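Local structure of leucine aminopeptidase 2, chloroplastic (5LHJ) at residues 59-62 / 63-66. The protein acts as a metalloaminopeptidase of the M17 family in bottromycin maturation, probably removing unsubstituted N-terminal amino acids from peptides. Residues are numbered along the deposited sequence; the frame is centred on the assembly and turned at random.
Sequences VARP and GQVV
The side-chain oxygen OE1 of Q64 is gripped by two backbone N-H groups, those of V59 and R61. V59 N donates the better bond to OE1 of Q64 (3.1 Å, with an N-H...O angle of 164°); it approaches tilted somewhat out of the amide plane. R61 N adds a weak second bond, 3.3 Å from OE1 of Q64. The reach follows from the torsions: CG of Q64 lies anti to its own backbone N (chi1 180°), and the chain stays extended past CG, carrying the amide back across the bend. At the other end of that amide, NE2 of Q64 donates a hydrogen bond to the backbone oxygen of G57, so both polar atoms have partners and the flat group is fixed in its rotation. Over it lies the guanidinium of R61, whose chain bends at chi3; the two planes stack 28° apart, with CD of Q64 sitting 3.6 Å above the guanidinium plane and displaced toward its rim. Replacing Q64 by an alanine would remove the amide, which is likely to leave V59 N and the G57 carbonyl without their mate, cost R61 N its weak bond, and give the R61 guanidinium more freedom to turn.

The backbone itself turns here: R61 to Q64 form a type II beta turn, closed by Q64 N donating to R61 O at 2.9 Å. P62 and G63 occupy its corners; the positive phi of G63 fits the third position of such a turn, where a CB would run into the P62 carbonyl oxygen. The contact lies at the surface of the N-terminal domain, connecting the loop after helix 51-55 to strand 65-69, an outermost strand of its sheet within this chain, which pairs antiparallel with strand 76-81.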
loop_
_atom_site.group_PDB
_atom_site.type_symbol
_atom_site.label_atom_id
_atom_site.label_comp_id
_atom_site.label_asym_id
_atom_site.label_seq_id
_atom_site.Cartn_x
_atom_site.Cartn_y
_atom_site.Cartn_z
ATOM N N VAL A 59 -41.743 -9.710 24.102
ATOM C CA VAL A 59 -41.415 -11.042 24.628
ATOM C C VAL A 59 -40.308 -10.985 25.706
ATOM O O VAL A 59 -39.647 -11.997 25.993
ATOM C CB VAL A 59 -41.043 -12.024 23.491
ATOM C CG1 VAL A 59 -42.228 -12.241 22.552
ATOM C CG2 VAL A 59 -39.824 -11.542 22.713
ATOM N N ALA A 60 -40.132 -9.803 26.309
ATOM C CA ALA A 60 -39.156 -9.571 27.360
ATOM C C ALA A 60 -37.696 -9.870 26.991
ATOM O O ALA A 60 -36.918 -10.256 27.862
ATOM C CB ALA A 60 -39.563 -10.322 28.618
ATOM N N ARG A 61 -37.310 -9.655 25.730
ATOM C CA ARG A 61 -35.888 -9.740 25.341
ATOM C C ARG A 61 -35.128 -8.635 26.073
ATOM O O ARG A 61 -35.644 -7.535 26.184
ATOM C CB ARG A 61 -35.676 -9.553 23.836
ATOM C CG ARG A 61 -36.230 -10.659 22.961
ATOM C CD ARG A 61 -35.824 -10.527 21.485
ATOM N NE ARG A 61 -36.613 -9.513 20.763
ATOM C CZ ARG A 61 -36.295 -8.218 20.639
ATOM N NH1 ARG A 61 -35.179 -7.713 21.173
ATOM N NH2 ARG A 61 -37.104 -7.407 19.965
ATOM N N PRO A 62 -33.907 -8.913 26.571
ATOM C CA PRO A 62 -33.165 -7.869 27.302
ATOM C C PRO A 62 -33.041 -6.560 26.530
ATOM O O PRO A 62 -32.607 -6.562 25.384
ATOM C CB PRO A 62 -31.791 -8.509 27.515
ATOM C CG PRO A 62 -32.107 -9.957 27.618
ATOM C CD PRO A 62 -33.174 -10.191 26.587
ATOM N N GLY A 63 -33.480 -5.465 27.139
ATOM C CA GLY A 63 -33.467 -4.158 26.477
ATOM C C GLY A 63 -34.560 -3.869 25.445
ATOM O O GLY A 63 -34.592 -2.763 24.904
ATOM N N GLN A 64 -35.453 -4.828 25.165
ATOM C CA GLN A 64 -36.609 -4.577 24.298
ATOM C C GLN A 64 -37.561 -3.651 25.033
ATOM O O GLN A 64 -37.868 -3.894 26.196
ATOM C CB GLN A 64 -37.349 -5.871 23.975
ATOM C CG GLN A 64 -38.570 -5.693 23.084
ATOM C CD GLN A 64 -39.338 -6.979 22.867
ATOM O OE1 GLN A 64 -39.290 -7.901 23.685
ATOM N NE2 GLN A 64 -40.085 -7.037 21.763
ATOM N N VAL A 65 -38.047 -2.620 24.352
ATOM C CA VAL A 65 -38.960 -1.666 24.968
ATOM C C VAL A 65 -40.213 -1.528 24.123
ATOM O O VAL A 65 -40.116 -1.281 22.927
ATOM C CB VAL A 65 -38.302 -0.287 25.122
ATOM C CG1 VAL A 65 -39.296 0.723 25.679
ATOM C CG2 VAL A 65 -37.078 -0.400 26.018
ATOM N N VAL A 66 -41.377 -1.663 24.758
ATOM C CA VAL A 66 -42.665 -1.358 24.115
ATOM C C VAL A 66 -43.443 -0.371 24.982
ATOM O O VAL A 66 -43.745 -0.671 26.137
ATOM C CB VAL A 66 -43.495 -2.628 23.881
ATOM C CG1 VAL A 66 -44.831 -2.279 23.233
ATOM C CG2 VAL A 66 -42.722 -3.598 22.993
#